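PDB 2BDV: phage-related conserved hypothetical protein, BB2244 from Bordetella bronchiseptica, which is of unknown function but belongs to the SOS response-associated peptidase (SRAP) family, whose characterised members, such as YedK and HMCES, crosslink to abasic sites in single-stranded DNA. Local coordinates for residues Arg165-Trp177 with Arg186-Phe200. Numbering follows the deposited sequence.
Sequences RPVALPPELAREW and RAKEILRAGLPETAF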
loop_
_atom_site.group_PDB
_atom_site.type_symbol
_atom_site.label_atom_id
_atom_site.label_comp_id
_atom_site.label_asym_id
_atom_site.label_seq_id
_atom_site.Cartn_x
_atom_site.Cartn_y
_atom_site.Cartn_z
ATOM N N ARG A 165 4.270 7.141 -5.679
ATOM C CA ARG A 165 2.832 6.924 -5.640
ATOM C C ARG A 165 2.500 5.441 -5.619
ATOM O O ARG A 165 3.145 4.636 -6.283
ATOM C CB ARG A 165 2.151 7.587 -6.834
ATOM C CG ARG A 165 2.331 6.853 -8.145
ATOM C CD ARG A 165 1.701 7.639 -9.273
ATOM N NE ARG A 165 2.355 8.934 -9.456
ATOM C CZ ARG A 165 2.002 9.825 -10.375
ATOM N NH1 ARG A 165 2.661 10.971 -10.471
ATOM N NH2 ARG A 165 0.987 9.568 -11.196
ATOM N N PRO A 166 1.482 5.060 -4.838
ATOM C CA PRO A 166 1.056 3.663 -4.725
ATOM C C PRO A 166 0.237 3.214 -5.929
ATOM O O PRO A 166 -0.598 3.957 -6.435
ATOM C CB PRO A 166 0.235 3.662 -3.442
ATOM C CG PRO A 166 -0.433 5.007 -3.499
ATOM C CD PRO A 166 0.723 5.916 -3.906
ATOM N N VAL A 167 0.483 1.996 -6.393
ATOM C CA VAL A 167 -0.248 1.473 -7.535
ATOM C C VAL A 167 -1.646 1.041 -7.107
ATOM O O VAL A 167 -1.807 0.039 -6.417
ATOM C CB VAL A 167 0.494 0.269 -8.155
ATOM C CG1 VAL A 167 -0.304 -0.297 -9.324
ATOM C CG2 VAL A 167 1.878 0.698 -8.614
ATOM N N ALA A 168 -2.654 1.813 -7.502
ATOM C CA ALA A 168 -4.028 1.480 -7.166
ATOM C C ALA A 168 -4.622 0.711 -8.337
ATOM O O ALA A 168 -4.438 1.086 -9.498
ATOM C CB ALA A 168 -4.838 2.748 -6.897
ATOM N N LEU A 169 -5.350 -0.356 -8.030
ATOM C CA LEU A 169 -5.942 -1.190 -9.060
ATOM C C LEU A 169 -7.466 -1.148 -9.106
ATOM O O LEU A 169 -8.128 -0.940 -8.093
ATOM C CB LEU A 169 -5.516 -2.645 -8.853
ATOM C CG LEU A 169 -4.034 -3.029 -8.806
ATOM C CD1 LEU A 169 -3.936 -4.452 -8.298
ATOM C CD2 LEU A 169 -3.383 -2.893 -10.183
ATOM N N PRO A 170 -8.043 -1.340 -10.303
ATOM C CA PRO A 170 -9.504 -1.337 -10.436
ATOM C C PRO A 170 -9.977 -2.618 -9.728
ATOM O O PRO A 170 -9.217 -3.584 -9.612
ATOM C CB PRO A 170 -9.723 -1.423 -11.949
ATOM C CG PRO A 170 -8.462 -0.841 -12.529
ATOM C CD PRO A 170 -7.393 -1.397 -11.624
ATOM N N PRO A 171 -11.224 -2.640 -9.239
ATOM C CA PRO A 171 -11.729 -3.834 -8.553
ATOM C C PRO A 171 -11.547 -5.138 -9.342
ATOM O O PRO A 171 -11.193 -6.178 -8.775
ATOM C CB PRO A 171 -13.192 -3.496 -8.312
ATOM C CG PRO A 171 -13.149 -2.016 -8.077
ATOM C CD PRO A 171 -12.164 -1.513 -9.121
ATOM N N GLU A 172 -11.796 -5.081 -10.648
ATOM C CA GLU A 172 -11.662 -6.259 -11.502
ATOM C C GLU A 172 -10.229 -6.806 -11.478
ATOM O O GLU A 172 -10.015 -8.004 -11.306
ATOM C CB GLU A 172 -12.033 -5.933 -12.963
ATOM C CG GLU A 172 -13.478 -5.462 -13.238
ATOM C CD GLU A 172 -13.630 -3.941 -13.276
ATOM O OE1 GLU A 172 -14.515 -3.444 -14.008
ATOM O OE2 GLU A 172 -12.872 -3.241 -12.568
ATOM N N LEU A 173 -9.257 -5.919 -11.671
ATOM C CA LEU A 173 -7.854 -6.304 -11.693
ATOM C C LEU A 173 -7.361 -6.660 -10.296
ATOM O O LEU A 173 -6.478 -7.498 -10.126
ATOM C CB LEU A 173 -7.010 -5.170 -12.286
ATOM C CG LEU A 173 -7.276 -4.840 -13.757
ATOM C CD1 LEU A 173 -6.393 -3.688 -14.224
ATOM C CD2 LEU A 173 -6.998 -6.081 -14.598
ATOM N N ALA A 174 -7.955 -6.018 -9.301
ATOM C CA ALA A 174 -7.603 -6.247 -7.912
ATOM C C ALA A 174 -7.939 -7.688 -7.531
ATOM O O ALA A 174 -7.179 -8.337 -6.810
ATOM C CB ALA A 174 -8.361 -5.272 -7.021
ATOM N N ARG A 175 -9.082 -8.178 -8.002
ATOM C CA ARG A 175 -9.492 -9.549 -7.716
ATOM C C ARG A 175 -8.519 -10.509 -8.365
ATOM O O ARG A 175 -8.127 -11.501 -7.764
ATOM C CB ARG A 175 -10.895 -9.836 -8.262
ATOM C CG ARG A 175 -11.985 -9.062 -7.575
ATOM C CD ARG A 175 -13.306 -9.136 -8.322
ATOM N NE ARG A 175 -14.116 -7.990 -7.927
ATOM C CZ ARG A 175 -14.713 -7.163 -8.772
ATOM N NH1 ARG A 175 -14.607 -7.356 -10.082
ATOM N NH2 ARG A 175 -15.383 -6.121 -8.300
ATOM N N GLU A 176 -8.129 -10.222 -9.600
ATOM C CA GLU A 176 -7.195 -11.103 -10.283
ATOM C C GLU A 176 -5.868 -11.124 -9.533
ATOM O O GLU A 176 -5.261 -12.175 -9.385
ATOM C CB GLU A 176 -6.972 -10.633 -11.708
ATOM C CG GLU A 176 -6.937 -11.752 -12.719
ATOM C CD GLU A 176 -6.718 -11.214 -14.111
ATOM O OE1 GLU A 176 -7.175 -10.080 -14.366
ATOM O OE2 GLU A 176 -6.103 -11.911 -14.946
ATOM N N TRP A 177 -5.431 -9.962 -9.050
ATOM C CA TRP A 177 -4.179 -9.871 -8.315
ATOM C C TRP A 177 -4.144 -10.778 -7.078
ATOM O O TRP A 177 -3.172 -11.496 -6.873
ATOM C CB TRP A 177 -3.916 -8.408 -7.922
ATOM C CG TRP A 177 -2.718 -8.176 -7.020
ATOM C CD1 TRP A 177 -2.741 -7.938 -5.670
ATOM C CD2 TRP A 177 -1.341 -8.102 -7.414
ATOM N NE1 TRP A 177 -1.466 -7.713 -5.203
ATOM C CE2 TRP A 177 -0.588 -7.814 -6.248
ATOM C CE3 TRP A 177 -0.669 -8.253 -8.636
ATOM C CZ2 TRP A 177 0.807 -7.669 -6.274
ATOM C CZ3 TRP A 177 0.715 -8.109 -8.659
ATOM C CH2 TRP A 177 1.438 -7.821 -7.482
ATOM N N ARG A 186 1.048 -12.970 -15.200
ATOM C CA ARG A 186 -0.175 -12.192 -15.284
ATOM C C ARG A 186 -0.156 -11.104 -14.214
ATOM O O ARG A 186 -0.629 -9.993 -14.439
ATOM C CB ARG A 186 -1.398 -13.104 -15.103
ATOM C CG ARG A 186 -2.742 -12.372 -15.061
ATOM C CD ARG A 186 -2.989 -11.531 -16.316
ATOM N NE ARG A 186 -4.062 -10.554 -16.122
ATOM C CZ ARG A 186 -4.221 -9.465 -16.869
ATOM N NH1 ARG A 186 -3.380 -9.214 -17.864
ATOM N NH2 ARG A 186 -5.203 -8.613 -16.613
ATOM N N ALA A 187 0.409 -11.430 -13.056
ATOM C CA ALA A 187 0.498 -10.485 -11.950
ATOM C C ALA A 187 1.337 -9.273 -12.333
ATOM O O ALA A 187 0.993 -8.136 -12.014
ATOM C CB ALA A 187 1.104 -11.166 -10.724
ATOM N N LYS A 188 2.447 -9.515 -13.015
ATOM C CA LYS A 188 3.303 -8.415 -13.415
ATOM C C LYS A 188 2.594 -7.454 -14.370
ATOM O O LYS A 188 2.737 -6.242 -14.244
ATOM C CB LYS A 188 4.592 -8.968 -14.019
ATOM C CG LYS A 188 5.504 -9.569 -12.959
ATOM C CD LYS A 188 6.592 -10.419 -13.569
ATOM C CE LYS A 188 7.460 -11.046 -12.500
ATOM N NZ LYS A 188 8.326 -12.114 -13.085
ATOM N N GLU A 189 1.820 -7.986 -15.311
ATOM C CA GLU A 189 1.086 -7.142 -16.251
ATOM C C GLU A 189 0.085 -6.239 -15.524
ATOM O O GLU A 189 0.029 -5.030 -15.763
ATOM C CB GLU A 189 0.329 -8.003 -17.273
ATOM C CG GLU A 189 1.199 -8.647 -18.353
ATOM C CD GLU A 189 0.405 -9.557 -19.275
ATOM O OE1 GLU A 189 0.954 -9.994 -20.316
ATOM O OE2 GLU A 189 -0.773 -9.843 -18.952
ATOM N N ILE A 190 -0.704 -6.840 -14.637
ATOM C CA ILE A 190 -1.712 -6.113 -13.869
ATOM C C ILE A 190 -1.100 -4.913 -13.152
ATOM O O ILE A 190 -1.674 -3.828 -13.126
ATOM C CB ILE A 190 -2.370 -7.036 -12.818
ATOM C CG1 ILE A 190 -3.151 -8.149 -13.521
ATOM C CG2 ILE A 190 -3.312 -6.236 -11.920
ATOM C CD1 ILE A 190 -3.842 -9.106 -12.577
ATOM N N LEU A 191 0.078 -5.127 -12.587
ATOM C CA LEU A 191 0.773 -4.102 -11.841
ATOM C C LEU A 191 0.935 -2.765 -12.546
ATOM O O LEU A 191 0.989 -1.727 -11.891
ATOM C CB LEU A 191 2.133 -4.629 -11.412
ATOM C CG LEU A 191 2.442 -4.467 -9.929
ATOM C CD1 LEU A 191 1.204 -4.710 -9.065
ATOM C CD2 LEU A 191 3.549 -5.429 -9.579
ATOM N N ARG A 192 1.013 -2.770 -13.872
ATOM C CA ARG A 192 1.162 -1.511 -14.592
ATOM C C ARG A 192 -0.156 -0.927 -15.078
ATOM O O ARG A 192 -0.171 0.041 -15.840
ATOM C CB ARG A 192 2.125 -1.664 -15.769
ATOM C CG ARG A 192 1.902 -2.883 -16.632
ATOM C CD ARG A 192 2.865 -2.867 -17.806
ATOM N NE ARG A 192 4.201 -2.400 -17.424
ATOM C CZ ARG A 192 4.980 -2.987 -16.518
ATOM N NH1 ARG A 192 4.557 -4.074 -15.884
ATOM N NH2 ARG A 192 6.191 -2.496 -16.258
ATOM N N ALA A 193 -1.261 -1.510 -14.632
ATOM C CA ALA A 193 -2.576 -1.020 -15.017
ATOM C C ALA A 193 -3.158 -0.199 -13.873
ATOM O O ALA A 193 -4.368 -0.166 -13.675
ATOM C CB ALA A 193 -3.497 -2.184 -15.351
ATOM N N GLY A 194 -2.287 0.464 -13.119
ATOM C CA GLY A 194 -2.746 1.274 -12.004
ATOM C C GLY A 194 -3.562 2.480 -12.438
ATOM O O GLY A 194 -3.364 3.003 -13.532
ATOM N N LEU A 195 -4.480 2.918 -11.579
ATOM C CA LEU A 195 -5.325 4.077 -11.865
ATOM C C LEU A 195 -4.488 5.305 -12.198
ATOM O O LEU A 195 -3.460 5.558 -11.573
ATOM C CB LEU A 195 -6.233 4.397 -10.673
ATOM C CG LEU A 195 -7.516 3.598 -10.469
ATOM C CD1 LEU A 195 -7.241 2.116 -10.598
ATOM C CD2 LEU A 195 -8.101 3.927 -9.099
ATOM N N PRO A 196 -4.924 6.087 -13.195
ATOM C CA PRO A 196 -4.204 7.297 -13.608
ATOM C C PRO A 196 -4.433 8.441 -12.624
ATOM O O PRO A 196 -5.409 8.438 -11.869
ATOM C CB PRO A 196 -4.784 7.582 -14.991
ATOM C CG PRO A 196 -6.195 7.127 -14.849
ATOM C CD PRO A 196 -6.072 5.823 -14.080
ATOM N N GLU A 197 -3.539 9.422 -12.631
ATOM C CA GLU A 197 -3.664 10.541 -11.708
ATOM C C GLU A 197 -4.964 11.321 -11.898
ATOM O O GLU A 197 -5.480 11.920 -10.953
ATOM C CB GLU A 197 -2.457 11.466 -11.837
ATOM C CG GLU A 197 -2.219 12.024 -13.220
ATOM C CD GLU A 197 -0.970 12.884 -13.273
ATOM O OE1 GLU A 197 0.151 12.322 -13.237
ATOM O OE2 GLU A 197 -1.108 14.127 -13.332
ATOM N N THR A 198 -5.500 11.291 -13.117
ATOM C CA THR A 198 -6.748 11.984 -13.438
ATOM C C THR A 198 -7.936 11.463 -12.611
ATOM O O THR A 198 -9.052 11.974 -12.727
ATOM C CB THR A 198 -7.101 11.842 -14.948
ATOM O OG1 THR A 198 -7.431 10.481 -15.231
ATOM C CG2 THR A 198 -5.916 12.254 -15.835
ATOM N N ALA A 199 -7.701 10.451 -11.778
ATOM C CA ALA A 199 -8.770 9.876 -10.956
ATOM C C ALA A 199 -8.696 10.329 -9.500
ATOM O O ALA A 199 -9.568 10.000 -8.693
ATOM C CB ALA A 199 -8.713 8.352 -11.024
ATOM N N PHE A 200 -7.658 11.095 -9.180
ATOM C CA PHE A 200 -7.437 11.588 -7.824
ATOM C C PHE A 200 -7.448 13.112 -7.713
ATOM O O PHE A 200 -7.144 13.826 -8.668
ATOM C CB PHE A 200 -6.081 11.105 -7.292
ATOM C CG PHE A 200 -5.817 9.651 -7.516
ATOM C CD1 PHE A 200 -5.031 9.228 -8.585
ATOM C CD2 PHE A 200 -6.348 8.700 -6.658
ATOM C CE1 PHE A 200 -4.780 7.875 -8.794
ATOM C CE2 PHE A 200 -6.106 7.347 -6.859
ATOM C CZ PHE A 200 -5.320 6.929 -7.926
HETATM O O HOH W 1 -1.119 7.171 -10.768
HETATM O O HOH W 2 -2.261 4.173 -9.288
#
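I190 and L173 meet at the centre of an antiparallel helix pair, 171-177 against 186-191, whose axes come within 10.0 Å at a crossing angle of -151°. The branched I190 suits this seam because its arms reach different neighbours: CG2 lies 3.9 Å from L173 CB and touches L169 CD2, while CD1 reaches E176 CB. L173 CD1 presses on the small A193, its CB 3.5 Å away, a tight fit. With CG anti to the backbone N (chi1 174°), the W177 ring lies against the second helix, where small A187 lets CZ3 close in; L191 CD1 makes a CH-pi contact over one face, 3.8 Å from the six-membered ring centroid, and W177 NE1 hydrogen-bonds to I95 O. At the edge of the seam, the long R186 gives NE to E176 OE2 at 2.7 Å, from above the carboxylate plane, and NH1 to E189, bridging two acids. Beyond the helices the segments continue in opposite directions: L195 N donates to A168 O (2.8 Å), which G194 CA, bearing no side chain, also nears. Water joins A168 N to L195 O; another joins L195 O to R165 NH2, which forms a long salt bridge with E197 OE1 (3.5 Å), while R165 NE bonds to G156 O. The whole is a helical hairpin packed on strands 94-99 and 126-133 of the SRAP fold.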